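DUF2666 domain-containing protein (Pyrococcus furiosus, PDB 3V68) is a DUF2666 family protein of unknown function that probably binds double-stranded DNA. Local coordinates at residues 114-119 with 224-229; 64-69 with 108-113; 32-37 with 176-181; 101-106 with 237-242. All coordinates share one frame; numbering follows the deposited sequence.

Contact 1: residues 114-119 with 224-229; sequences LPIEFP and YAAREM
Ile116 O takes two hydrogen bonds from one guanidinium, NH1 of Arg227 at 2.9 Å and NH2 of the same residue at 3.1 Å. Here the loop after helix 91-110, which makes an inverse gamma turn centred on Pro115, is laid against helix 219-231. The carbonyl oxygen lies close to the guanidinium plane. NH1 meets it on a lone pair, in the carbonyl plane, whereas NH2 comes in tilted 26° from that plane. The long arginine chain, extended from CG to NE, carries the group out to the loop, and a salt bridge from NE to Asp238 helps fix its rotation. An alanine in place of Arg227 would probably leave Ile116 O without both donors and Asp238 with one charged partner fewer. Phe118 CE2 lies over one guanidinium face, toward its rim and 3.5 Å from Arg227 NH2, the two planes 38° apart. At another part of the ring's rim, CE1, the edge of Phe118 is turned toward the face of Tyr224 in an offset edge-to-face pair, planes 62° apart; Tyr224 OH bonds to Val175 O. Toward the start of the loop the contact is apolar: Pro115 CG approaches Ala226 CB, and Leu114 CD1 meets Met229 CE at 3.9 Å.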
loop_
_atom_site.group_PDB
_atom_site.type_symbol
_atom_site.label_atom_id
_atom_site.label_comp_id
_atom_site.label_asym_id
_atom_site.label_seq_id
_atom_site.Cartn_x
_atom_site.Cartn_y
_atom_site.Cartn_z
ATOM N N LEU A 114 11.266 8.437 -1.983
ATOM C CA LEU A 114 11.726 7.047 -2.011
ATOM C C LEU A 114 10.945 6.237 -3.044
ATOM O O LEU A 114 9.841 6.631 -3.427
ATOM C CB LEU A 114 11.551 6.412 -0.627
ATOM C CG LEU A 114 12.474 6.834 0.518
ATOM C CD1 LEU A 114 11.889 6.370 1.833
ATOM C CD2 LEU A 114 13.879 6.271 0.330
ATOM N N PRO A 115 11.507 5.098 -3.503
ATOM C CA PRO A 115 10.747 4.235 -4.403
ATOM C C PRO A 115 9.680 3.447 -3.633
ATOM O O PRO A 115 9.871 2.273 -3.292
ATOM C CB PRO A 115 11.820 3.319 -5.002
ATOM C CG PRO A 115 12.865 3.238 -3.941
ATOM C CD PRO A 115 12.873 4.585 -3.273
ATOM N N ILE A 116 8.571 4.125 -3.357
ATOM C CA ILE A 116 7.456 3.572 -2.595
ATOM C C ILE A 116 6.459 2.909 -3.545
ATOM O O ILE A 116 6.132 1.726 -3.400
ATOM C CB ILE A 116 6.751 4.682 -1.766
ATOM C CG1 ILE A 116 7.718 5.332 -0.755
ATOM C CG2 ILE A 116 5.493 4.143 -1.086
ATOM C CD1 ILE A 116 8.469 4.345 0.155
ATOM N N GLU A 117 5.974 3.681 -4.513
ATOM C CA GLU A 117 5.188 3.119 -5.598
ATOM C C GLU A 117 6.085 2.227 -6.445
ATOM O O GLU A 117 7.284 2.476 -6.579
ATOM C CB GLU A 117 4.570 4.225 -6.456
ATOM C CG GLU A 117 3.515 5.038 -5.707
ATOM C CD GLU A 117 2.805 6.053 -6.584
ATOM O OE1 GLU A 117 3.484 6.882 -7.233
ATOM O OE2 GLU A 117 1.560 6.032 -6.618
ATOM N N PHE A 118 5.498 1.174 -6.990
ATOM C CA PHE A 118 6.186 0.316 -7.942
ATOM C C PHE A 118 6.237 0.973 -9.318
ATOM O O PHE A 118 5.528 1.946 -9.559
ATOM C CB PHE A 118 5.493 -1.045 -7.994
ATOM C CG PHE A 118 5.723 -1.871 -6.770
ATOM C CD1 PHE A 118 6.766 -2.791 -6.727
ATOM C CD2 PHE A 118 4.914 -1.717 -5.644
ATOM C CE1 PHE A 118 7.001 -3.557 -5.579
ATOM C CE2 PHE A 118 5.144 -2.481 -4.497
ATOM C CZ PHE A 118 6.187 -3.394 -4.471
ATOM N N PRO A 119 7.091 0.458 -10.218
ATOM C CA PRO A 119 7.181 1.036 -11.556
ATOM C C PRO A 119 5.842 1.016 -12.282
ATOM O O PRO A 119 5.002 0.157 -12.012
ATOM C CB PRO A 119 8.159 0.099 -12.272
ATOM C CG PRO A 119 8.987 -0.463 -11.184
ATOM C CD PRO A 119 8.036 -0.660 -10.050
ATOM N N TYR A 224 11.460 -3.101 -2.281
ATOM C CA TYR A 224 11.476 -3.948 -1.093
ATOM C C TYR A 224 12.540 -3.495 -0.103
ATOM O O TYR A 224 12.330 -3.557 1.106
ATOM C CB TYR A 224 11.613 -5.423 -1.485
ATOM C CG TYR A 224 10.378 -5.895 -2.210
ATOM C CD1 TYR A 224 9.246 -6.280 -1.498
ATOM C CD2 TYR A 224 10.320 -5.894 -3.603
ATOM C CE1 TYR A 224 8.087 -6.684 -2.158
ATOM C CE2 TYR A 224 9.171 -6.295 -4.273
ATOM C CZ TYR A 224 8.068 -6.689 -3.544
ATOM O OH TYR A 224 6.941 -7.078 -4.213
ATOM N N ALA A 225 13.663 -3.002 -0.620
ATOM C CA ALA A 225 14.686 -2.416 0.230
ATOM C C ALA A 225 14.147 -1.184 0.948
ATOM O O ALA A 225 14.391 -1.009 2.137
ATOM C CB ALA A 225 15.933 -2.084 -0.573
ATOM N N ALA A 226 13.393 -0.341 0.234
ATOM C CA ALA A 226 12.773 0.815 0.878
ATOM C C ALA A 226 11.803 0.394 1.979
ATOM O O ALA A 226 11.820 0.957 3.074
ATOM C CB ALA A 226 12.079 1.703 -0.145
ATOM N N ARG A 227 10.973 -0.605 1.693
ATOM C CA ARG A 227 10.017 -1.102 2.677
ATOM C C ARG A 227 10.731 -1.686 3.895
ATOM O O ARG A 227 10.319 -1.445 5.027
ATOM C CB ARG A 227 9.082 -2.127 2.043
ATOM C CG ARG A 227 8.004 -1.468 1.200
ATOM C CD ARG A 227 7.349 -2.446 0.241
ATOM N NE ARG A 227 6.120 -1.870 -0.301
ATOM C CZ ARG A 227 6.076 -0.955 -1.267
ATOM N NH1 ARG A 227 7.195 -0.506 -1.832
ATOM N NH2 ARG A 227 4.905 -0.487 -1.667
ATOM N N GLU A 228 11.798 -2.448 3.662
ATOM C CA GLU A 228 12.564 -3.021 4.765
ATOM C C GLU A 228 13.205 -1.939 5.629
ATOM O O GLU A 228 13.153 -2.014 6.860
ATOM C CB GLU A 228 13.614 -4.012 4.251
ATOM C CG GLU A 228 14.388 -4.749 5.357
ATOM C CD GLU A 228 13.522 -5.627 6.251
ATOM O OE1 GLU A 228 12.394 -5.990 5.861
ATOM O OE2 GLU A 228 13.991 -5.977 7.355
ATOM N N MET A 229 13.792 -0.928 4.986
ATOM C CA MET A 229 14.403 0.195 5.703
ATOM C C MET A 229 13.372 0.893 6.591
ATOM O O MET A 229 13.616 1.139 7.775
ATOM C CB MET A 229 15.036 1.186 4.721
ATOM C CG MET A 229 15.707 2.391 5.378
ATOM S SD MET A 229 14.591 3.770 5.708
ATOM C CE MET A 229 14.400 4.465 4.073
#

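Contact 2: residues 64-69 with 108-113; sequences GSLEEK and EILKNE
Lys69 and Glu113 form a salt bridge, NZ to OE2 at 2.7 Å, between the start of helix 66-73 and the turn that follows helix 91-110. The lysine chain, extended beyond CG, crosses the glutamate at about a right angle, and its ammonium meets OE2 from above the carboxylate plane, 41° out of it. Beside the salt bridge the packing is close and apolar: Leu66 CD1 touches Leu110 CD2 at 3.7 Å, the two leucines crossing nearly at right angles. Glu113 runs past Leu66 in the opposite direction, and a bend at chi2 (-96°) lays OE1 3.4 Å from Leu66 CB. Against this dry patch stands the watery side, made by the charged ends of Lys69 and Glu113. One water donates to both Gly64 O and Glu113 OE2; a second accepts from Lys69 NZ and donates to Ile109 O, while Lys69 CD rests on Ile109 CG2 at 4.0 Å. With an alanine at Glu113, Lys69 NZ would probably lose its anionic partner and the first water one of its two acceptors. Ser65 and Glu68 close a capping box at the N-terminus of helix 66-73, with Ser65 N donating to Glu68 OE1 at 3.0 Å and a weak return bond from Glu68 N to Ser65 OG. Leu66 also packs on Val209 and Arg213 of helix 202-213, while Leu110 reaches Leu70 and Leu73 farther along helix 66-73.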
loop_
_atom_site.group_PDB
_atom_site.type_symbol
_atom_site.label_atom_id
_atom_site.label_comp_id
_atom_site.label_asym_id
_atom_site.label_seq_id
_atom_site.Cartn_x
_atom_site.Cartn_y
_atom_site.Cartn_z
ATOM N N GLY A 64 11.178 19.228 5.687
ATOM C CA GLY A 64 12.614 18.965 5.696
ATOM C C GLY A 64 13.116 17.914 4.725
ATOM O O GLY A 64 12.418 17.515 3.796
ATOM N N SER A 65 14.355 17.482 4.951
ATOM C CA SER A 65 14.974 16.416 4.173
ATOM C C SER A 65 14.252 15.105 4.454
ATOM O O SER A 65 13.422 15.036 5.356
ATOM C CB SER A 65 16.432 16.269 4.589
ATOM O OG SER A 65 16.515 15.885 5.951
ATOM N N LEU A 66 14.584 14.065 3.695
ATOM C CA LEU A 66 14.038 12.732 3.958
ATOM C C LEU A 66 14.247 12.312 5.412
ATOM O O LEU A 66 13.306 11.861 6.069
ATOM C CB LEU A 66 14.642 11.692 3.012
ATOM C CG LEU A 66 14.257 10.229 3.261
ATOM C CD1 LEU A 66 12.748 10.036 3.156
ATOM C CD2 LEU A 66 14.986 9.322 2.290
ATOM N N GLU A 67 15.472 12.473 5.908
ATOM C CA GLU A 67 15.813 12.086 7.277
ATOM C C GLU A 67 14.954 12.816 8.306
ATOM O O GLU A 67 14.522 12.221 9.294
ATOM C CB GLU A 67 17.301 12.325 7.561
ATOM C CG GLU A 67 18.255 11.423 6.766
ATOM C CD GLU A 67 18.598 11.945 5.373
ATOM O OE1 GLU A 67 17.985 12.929 4.906
ATOM O OE2 GLU A 67 19.496 11.362 4.732
ATOM N N GLU A 68 14.706 14.099 8.058
ATOM C CA GLU A 68 13.860 14.903 8.936
ATOM C C GLU A 68 12.399 14.465 8.867
ATOM O O GLU A 68 11.706 14.439 9.886
ATOM C CB GLU A 68 13.994 16.388 8.603
ATOM C CG GLU A 68 15.344 16.962 8.993
ATOM C CD GLU A 68 15.477 18.435 8.676
ATOM O OE1 GLU A 68 15.295 18.825 7.503
ATOM O OE2 GLU A 68 15.793 19.205 9.605
ATOM N N LYS A 69 11.947 14.111 7.667
ATOM C CA LYS A 69 10.585 13.622 7.471
ATOM C C LYS A 69 10.364 12.303 8.205
ATOM O O LYS A 69 9.328 12.109 8.840
ATOM C CB LYS A 69 10.257 13.480 5.984
ATOM C CG LYS A 69 10.114 14.809 5.258
ATOM C CD LYS A 69 9.767 14.600 3.800
ATOM C CE LYS A 69 9.456 15.919 3.115
ATOM N NZ LYS A 69 9.233 15.720 1.656
ATOM N N GLU A 108 2.057 8.927 1.345
ATOM C CA GLU A 108 1.906 10.203 0.651
ATOM C C GLU A 108 3.088 11.138 0.896
ATOM O O GLU A 108 3.532 11.833 -0.021
ATOM C CB GLU A 108 0.570 10.868 1.000
ATOM C CG GLU A 108 -0.654 10.095 0.497
ATOM C CD GLU A 108 -0.569 9.710 -0.978
ATOM O OE1 GLU A 108 -0.497 10.620 -1.833
ATOM O OE2 GLU A 108 -0.583 8.496 -1.282
ATOM N N ILE A 109 3.615 11.126 2.118
ATOM C CA ILE A 109 4.759 11.981 2.465
ATOM C C ILE A 109 6.052 11.519 1.789
ATOM O O ILE A 109 6.880 12.346 1.400
ATOM C CB ILE A 109 4.958 12.097 4.008
ATOM C CG1 ILE A 109 3.774 12.822 4.676
ATOM C CG2 ILE A 109 6.287 12.789 4.356
ATOM C CD1 ILE A 109 3.512 14.256 4.183
ATOM N N LEU A 110 6.219 10.208 1.629
ATOM C CA LEU A 110 7.499 9.664 1.167
ATOM C C LEU A 110 7.586 9.248 -0.294
ATOM O O LEU A 110 8.681 8.994 -0.788
ATOM C CB LEU A 110 7.917 8.480 2.045
ATOM C CG LEU A 110 8.104 8.744 3.538
ATOM C CD1 LEU A 110 8.498 7.449 4.217
ATOM C CD2 LEU A 110 9.140 9.833 3.794
ATOM N N LYS A 111 6.452 9.181 -0.994
ATOM C CA LYS A 111 6.443 8.606 -2.347
ATOM C C LYS A 111 7.291 9.355 -3.379
ATOM O O LYS A 111 7.734 8.761 -4.356
ATOM C CB LYS A 111 5.019 8.371 -2.863
ATOM C CG LYS A 111 4.186 9.619 -3.046
ATOM C CD LYS A 111 2.823 9.263 -3.608
ATOM C CE LYS A 111 2.091 10.499 -4.090
ATOM N NZ LYS A 111 0.720 10.166 -4.557
ATOM N N ASN A 112 7.518 10.645 -3.156
ATOM C CA ASN A 112 8.417 11.403 -4.022
ATOM C C ASN A 112 9.858 11.465 -3.508
ATOM O O ASN A 112 10.729 12.019 -4.181
ATOM C CB ASN A 112 7.869 12.814 -4.281
ATOM C CG ASN A 112 6.547 12.802 -5.030
ATOM O OD1 ASN A 112 6.368 12.063 -6.000
ATOM N ND2 ASN A 112 5.615 13.637 -4.585
ATOM N N GLU A 113 10.097 10.889 -2.327
ATOM C CA GLU A 113 11.429 10.848 -1.700
ATOM C C GLU A 113 12.092 9.474 -1.852
ATOM O O GLU A 113 13.320 9.357 -1.835
ATOM C CB GLU A 113 11.332 11.183 -0.206
ATOM C CG GLU A 113 10.721 12.546 0.137
ATOM C CD GLU A 113 11.757 13.637 0.361
ATOM O OE1 GLU A 113 12.937 13.316 0.616
ATOM O OE2 GLU A 113 11.380 14.824 0.297
HETATM O O HOH W 1 11.825 17.270 1.245
HETATM O O HOH W 2 6.502 15.144 1.499
#

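Contact 3: residues 32-37 with 176-181; sequences FLSRVS and NKIKDF
Leu33 and Ile178 bring the two helices together, CB of the leucine lying 3.6 Å from CG1 of the isoleucine. Ile178 then reaches on past Leu33: with chi2 at 162° its chain runs out extended, and CD1 ends against the following residue, 3.7 Å from Ser34 N and 3.8 Å from Ser34 OG. Leu33 answers with CD1, which lies between Lys177 CB and Phe181 CD1, 3.9 Å from each. It runs alongside the lysine, pointing the same way, but crosses Phe181 at about a right angle. The apolar stem of Lys177 does the touching, for its chain bends at chi2 and chi3 and carries NZ to Asp180 OD2, a salt bridge of 2.8 Å within the same helix. Farther out, Trp146 makes a cation-pi contact with Lys177 and an edge-to-face pair with Phe181, while Ser34 OG is bonded to Ala30 O. Phe139 of strand 136-143 packs on Leu33, and Phe220 of helix 219-231 touches both Ser34 and Ile178. The axes of the two short segments come within 9.6 Å at 160°, a near-antiparallel pairing of helices 26-43 and 160-181 in an alpha+beta arrangement, helices packed on an antiparallel sheet.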
loop_
_atom_site.group_PDB
_atom_site.type_symbol
_atom_site.label_atom_id
_atom_site.label_comp_id
_atom_site.label_asym_id
_atom_site.label_seq_id
_atom_site.Cartn_x
_atom_site.Cartn_y
_atom_site.Cartn_z
ATOM N N PHE A 32 1.897 -5.483 -14.298
ATOM C CA PHE A 32 0.466 -5.475 -13.989
ATOM C C PHE A 32 0.236 -5.347 -12.480
ATOM O O PHE A 32 -0.534 -4.486 -12.034
ATOM C CB PHE A 32 -0.211 -6.743 -14.520
ATOM C CG PHE A 32 -1.616 -6.947 -14.003
ATOM C CD1 PHE A 32 -2.689 -6.277 -14.581
ATOM C CD2 PHE A 32 -1.859 -7.804 -12.932
ATOM C CE1 PHE A 32 -3.992 -6.468 -14.100
ATOM C CE2 PHE A 32 -3.158 -7.994 -12.446
ATOM C CZ PHE A 32 -4.221 -7.331 -13.033
ATOM N N LEU A 33 0.922 -6.182 -11.701
ATOM C CA LEU A 33 0.750 -6.157 -10.251
ATOM C C LEU A 33 1.241 -4.846 -9.641
ATOM O O LEU A 33 0.657 -4.351 -8.675
ATOM C CB LEU A 33 1.462 -7.341 -9.598
ATOM C CG LEU A 33 0.912 -8.740 -9.893
ATOM C CD1 LEU A 33 1.875 -9.781 -9.340
ATOM C CD2 LEU A 33 -0.494 -8.920 -9.333
ATOM N N SER A 34 2.306 -4.296 -10.224
ATOM C CA SER A 34 2.844 -2.994 -9.838
ATOM C C SER A 34 1.791 -1.910 -10.023
ATOM O O SER A 34 1.529 -1.122 -9.115
ATOM C CB SER A 34 4.074 -2.659 -10.685
ATOM O OG SER A 34 5.177 -3.473 -10.332
ATOM N N ARG A 35 1.184 -1.888 -11.205
ATOM C CA ARG A 35 0.133 -0.924 -11.513
ATOM C C ARG A 35 -1.114 -1.112 -10.645
ATOM O O ARG A 35 -1.704 -0.131 -10.185
ATOM C CB ARG A 35 -0.171 -0.942 -13.011
ATOM C CG ARG A 35 0.957 -0.290 -13.813
ATOM C CD ARG A 35 0.857 -0.557 -15.313
ATOM N NE ARG A 35 -0.427 -0.175 -15.907
ATOM C CZ ARG A 35 -0.803 1.077 -16.170
ATOM N NH1 ARG A 35 -0.007 2.101 -15.885
ATOM N NH2 ARG A 35 -1.983 1.303 -16.730
ATOM N N VAL A 36 -1.492 -2.361 -10.381
ATOM C CA VAL A 36 -2.601 -2.627 -9.468
ATOM C C VAL A 36 -2.299 -2.074 -8.073
ATOM O O VAL A 36 -3.130 -1.374 -7.489
ATOM C CB VAL A 36 -2.937 -4.135 -9.415
ATOM C CG1 VAL A 36 -3.876 -4.448 -8.260
ATOM C CG2 VAL A 36 -3.551 -4.589 -10.736
ATOM N N SER A 37 -1.106 -2.372 -7.559
ATOM C CA SER A 37 -0.684 -1.873 -6.247
ATOM C C SER A 37 -0.758 -0.346 -6.189
ATOM O O SER A 37 -1.337 0.219 -5.261
ATOM C CB SER A 37 0.736 -2.349 -5.922
ATOM O OG SER A 37 1.247 -1.682 -4.777
ATOM N N ASN A 176 3.071 -8.939 -2.178
ATOM C CA ASN A 176 3.566 -10.289 -1.907
ATOM C C ASN A 176 4.066 -10.986 -3.175
ATOM O O ASN A 176 5.105 -11.647 -3.161
ATOM C CB ASN A 176 2.480 -11.133 -1.228
ATOM C CG ASN A 176 2.914 -12.573 -0.993
ATOM O OD1 ASN A 176 3.973 -12.830 -0.428
ATOM N ND2 ASN A 176 2.088 -13.513 -1.423
ATOM N N LYS A 177 3.331 -10.824 -4.270
ATOM C CA LYS A 177 3.594 -11.609 -5.472
ATOM C C LYS A 177 4.596 -10.991 -6.443
ATOM O O LYS A 177 5.214 -11.710 -7.221
ATOM C CB LYS A 177 2.289 -11.971 -6.190
ATOM C CG LYS A 177 1.386 -12.923 -5.398
ATOM C CD LYS A 177 2.073 -14.256 -5.056
ATOM C CE LYS A 177 2.389 -15.084 -6.300
ATOM N NZ LYS A 177 3.107 -16.337 -5.938
ATOM N N ILE A 178 4.759 -9.668 -6.415
ATOM C CA ILE A 178 5.742 -9.024 -7.292
ATOM C C ILE A 178 7.143 -9.616 -7.079
ATOM O O ILE A 178 7.866 -9.873 -8.044
ATOM C CB ILE A 178 5.749 -7.476 -7.145
ATOM C CG1 ILE A 178 4.487 -6.875 -7.765
ATOM C CG2 ILE A 178 6.982 -6.856 -7.823
ATOM C CD1 ILE A 178 4.184 -5.455 -7.297
ATOM N N LYS A 179 7.511 -9.846 -5.821
ATOM C CA LYS A 179 8.820 -10.417 -5.518
ATOM C C LYS A 179 9.003 -11.864 -6.008
ATOM O O LYS A 179 10.134 -12.322 -6.174
ATOM C CB LYS A 179 9.169 -10.276 -4.031
ATOM C CG LYS A 179 8.007 -10.411 -3.075
ATOM C CD LYS A 179 8.503 -10.449 -1.634
ATOM C CE LYS A 179 7.377 -10.774 -0.665
ATOM N NZ LYS A 179 6.835 -12.160 -0.837
ATOM N N ASP A 180 7.897 -12.567 -6.250
ATOM C CA ASP A 180 7.941 -13.906 -6.852
ATOM C C ASP A 180 8.158 -13.828 -8.362
ATOM O O ASP A 180 9.008 -14.539 -8.914
ATOM C CB ASP A 180 6.657 -14.690 -6.559
ATOM C CG ASP A 180 6.514 -15.064 -5.091
ATOM O OD1 ASP A 180 7.540 -15.158 -4.382
ATOM O OD2 ASP A 180 5.365 -15.282 -4.649
ATOM N N PHE A 181 7.387 -12.970 -9.023
ATOM C CA PHE A 181 7.481 -12.828 -10.473
ATOM C C PHE A 181 8.745 -12.111 -10.923
ATOM O O PHE A 181 9.241 -12.360 -12.022
ATOM C CB PHE A 181 6.221 -12.172 -11.042
ATOM C CG PHE A 181 5.024 -13.068 -10.993
ATOM C CD1 PHE A 181 4.044 -12.901 -10.023
ATOM C CD2 PHE A 181 4.900 -14.118 -11.894
ATOM C CE1 PHE A 181 2.942 -13.753 -9.971
ATOM C CE2 PHE A 181 3.807 -14.973 -11.847
ATOM C CZ PHE A 181 2.826 -14.790 -10.884
#

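Contact 4: residues 101-106 with 237-242; sequences AKAVLT and VDVPSK
Val239 can be followed outward from its backbone, which already touches Ala103: CA of the valine is 4.1 Å from Ala103 CB. From Val239 CB the branch that matters is CG2. With chi1 at 170°, CG1 is anti to the backbone N and CG2 anti to the carbonyl carbon, which brings CG2 to helix 91-110. At its tip CG2 meets Val104 CG2 at 3.9 Å, the two valines lying side by side and pointing the same way, and it also comes within 4.3 Å of Ala103 CB. The alanine methyl also meets Asp238 O and Pro240 CD, each 4.2 Å from Ala103 CB. Backbones come close here, the CA atoms of Ala103 and Val237 being 5.1 Å apart. One turn farther along the helix, Thr106 CG2 crosses Val237 CG1 at about a right angle, 3.7 Å away. The threonine can offer its methyl because its hydroxyl is turned back along its own helix, where OG1 donates to Lys102 O at 2.7 Å. That oxygen also accepts from Thr106 N, the two donors arriving from opposite faces of the carbonyl plane. The polar end of Asp238 points elsewhere, OD1 forming a salt bridge to Arg107. Val239 is backed by Ala168 of helix 160-181, and Val104 packs on Leu57 and Leu58 of helix 54-58. This is plain buried packing of the residues leading into helix 241-248, which lie between helices 91-110 and 160-181.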
loop_
_atom_site.group_PDB
_atom_site.type_symbol
_atom_site.label_atom_id
_atom_site.label_comp_id
_atom_site.label_asym_id
_atom_site.label_seq_id
_atom_site.Cartn_x
_atom_site.Cartn_y
_atom_site.Cartn_z
ATOM N N ALA A 101 -4.131 5.032 9.313
ATOM C CA ALA A 101 -3.940 6.444 8.964
ATOM C C ALA A 101 -2.463 6.778 8.797
ATOM O O ALA A 101 -2.076 7.482 7.861
ATOM C CB ALA A 101 -4.578 7.348 10.016
ATOM N N LYS A 102 -1.638 6.251 9.700
ATOM C CA LYS A 102 -0.191 6.450 9.650
ATOM C C LYS A 102 0.409 5.893 8.357
ATOM O O LYS A 102 1.281 6.515 7.762
ATOM C CB LYS A 102 0.466 5.802 10.868
ATOM C CG LYS A 102 1.920 6.167 11.097
ATOM C CD LYS A 102 2.421 5.427 12.326
ATOM C CE LYS A 102 3.926 5.483 12.448
ATOM N NZ LYS A 102 4.394 4.732 13.647
ATOM N N ALA A 103 -0.067 4.729 7.919
ATOM C CA ALA A 103 0.404 4.126 6.668
ATOM C C ALA A 103 0.026 4.966 5.450
ATOM O O ALA A 103 0.805 5.073 4.503
ATOM C CB ALA A 103 -0.122 2.703 6.513
ATOM N N VAL A 104 -1.170 5.556 5.485
ATOM C CA VAL A 104 -1.630 6.432 4.406
ATOM C C VAL A 104 -0.749 7.677 4.345
ATOM O O VAL A 104 -0.262 8.054 3.274
ATOM C CB VAL A 104 -3.125 6.817 4.585
ATOM C CG1 VAL A 104 -3.506 7.990 3.692
ATOM C CG2 VAL A 104 -4.010 5.621 4.288
ATOM N N LEU A 105 -0.532 8.291 5.505
ATOM C CA LEU A 105 0.303 9.484 5.595
ATOM C C LEU A 105 1.744 9.194 5.160
ATOM O O LEU A 105 2.332 9.948 4.391
ATOM C CB LEU A 105 0.275 10.058 7.016
ATOM C CG LEU A 105 1.076 11.341 7.256
ATOM C CD1 LEU A 105 0.526 12.481 6.406
ATOM C CD2 LEU A 105 1.083 11.719 8.729
ATOM N N THR A 106 2.296 8.086 5.645
ATOM C CA THR A 106 3.661 7.694 5.306
ATOM C C THR A 106 3.865 7.537 3.794
ATOM O O THR A 106 4.841 8.052 3.239
ATOM C CB THR A 106 4.066 6.412 6.070
ATOM O OG1 THR A 106 3.981 6.663 7.476
ATOM C CG2 THR A 106 5.490 5.984 5.723
ATOM N N VAL A 237 4.177 1.557 4.344
ATOM C CA VAL A 237 3.624 2.283 3.196
ATOM C C VAL A 237 2.502 1.500 2.515
ATOM O O VAL A 237 1.878 1.984 1.560
ATOM C CB VAL A 237 4.705 2.683 2.160
ATOM C CG1 VAL A 237 5.619 3.773 2.718
ATOM C CG2 VAL A 237 5.508 1.463 1.680
ATOM N N ASP A 238 2.255 0.287 3.006
ATOM C CA ASP A 238 1.130 -0.535 2.562
ATOM C C ASP A 238 0.140 -0.641 3.723
ATOM O O ASP A 238 0.510 -1.078 4.815
ATOM C CB ASP A 238 1.613 -1.925 2.101
ATOM C CG ASP A 238 2.643 -1.853 0.971
ATOM O OD1 ASP A 238 2.414 -1.096 -0.000
ATOM O OD2 ASP A 238 3.683 -2.558 1.047
ATOM N N VAL A 239 -1.104 -0.216 3.496
ATOM C CA VAL A 239 -2.159 -0.258 4.524
ATOM C C VAL A 239 -2.407 -1.702 4.990
ATOM O O VAL A 239 -2.659 -2.578 4.165
ATOM C CB VAL A 239 -3.487 0.368 4.014
ATOM C CG1 VAL A 239 -4.633 0.102 4.991
ATOM C CG2 VAL A 239 -3.316 1.868 3.768
ATOM N N PRO A 240 -2.313 -1.957 6.312
ATOM C CA PRO A 240 -2.562 -3.312 6.804
ATOM C C PRO A 240 -4.053 -3.657 6.790
ATOM O O PRO A 240 -4.832 -3.128 7.598
ATOM C CB PRO A 240 -1.993 -3.276 8.229
ATOM C CG PRO A 240 -2.106 -1.854 8.644
ATOM C CD PRO A 240 -1.910 -1.037 7.395
ATOM N N SER A 241 -4.450 -4.533 5.866
ATOM C CA SER A 241 -5.861 -4.878 5.700
ATOM C C SER A 241 -6.427 -5.515 6.967
ATOM O O SER A 241 -7.598 -5.323 7.282
ATOM C CB SER A 241 -6.070 -5.816 4.507
ATOM O OG SER A 241 -5.564 -7.109 4.786
ATOM N N LYS A 242 -5.587 -6.257 7.687
ATOM C CA LYS A 242 -6.027 -6.940 8.906
ATOM C C LYS A 242 -6.564 -5.964 9.956
ATOM O O LYS A 242 -7.484 -6.301 10.696
ATOM C CB LYS A 242 -4.941 -7.864 9.477
ATOM C CG LYS A 242 -3.700 -7.199 10.068
ATOM C CD LYS A 242 -2.776 -8.255 10.660
ATOM C CE LYS A 242 -1.677 -7.653 11.518
ATOM N NZ LYS A 242 -0.899 -8.715 12.221
#

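How the contacts relate
Contacts 1, 3 and 4 are buried and each joins the first DUF2666 range to the second, whereas contact 2 lies inside the first range, is only partly buried, and uses waters and a salt bridge. Contacts 2 and 4 both draw on helix 91-110. Contact 4 lies nearest the centre of the chain, its own centre about 7 Å away, and is apolar across its segments, as is contact 3. Contact 1 mixes both chemistries and touches all the others: a salt bridge joins it to contact 4, Phe118 and Tyr224 pack on contact 3, and Leu114 meets Leu66 of contact 2.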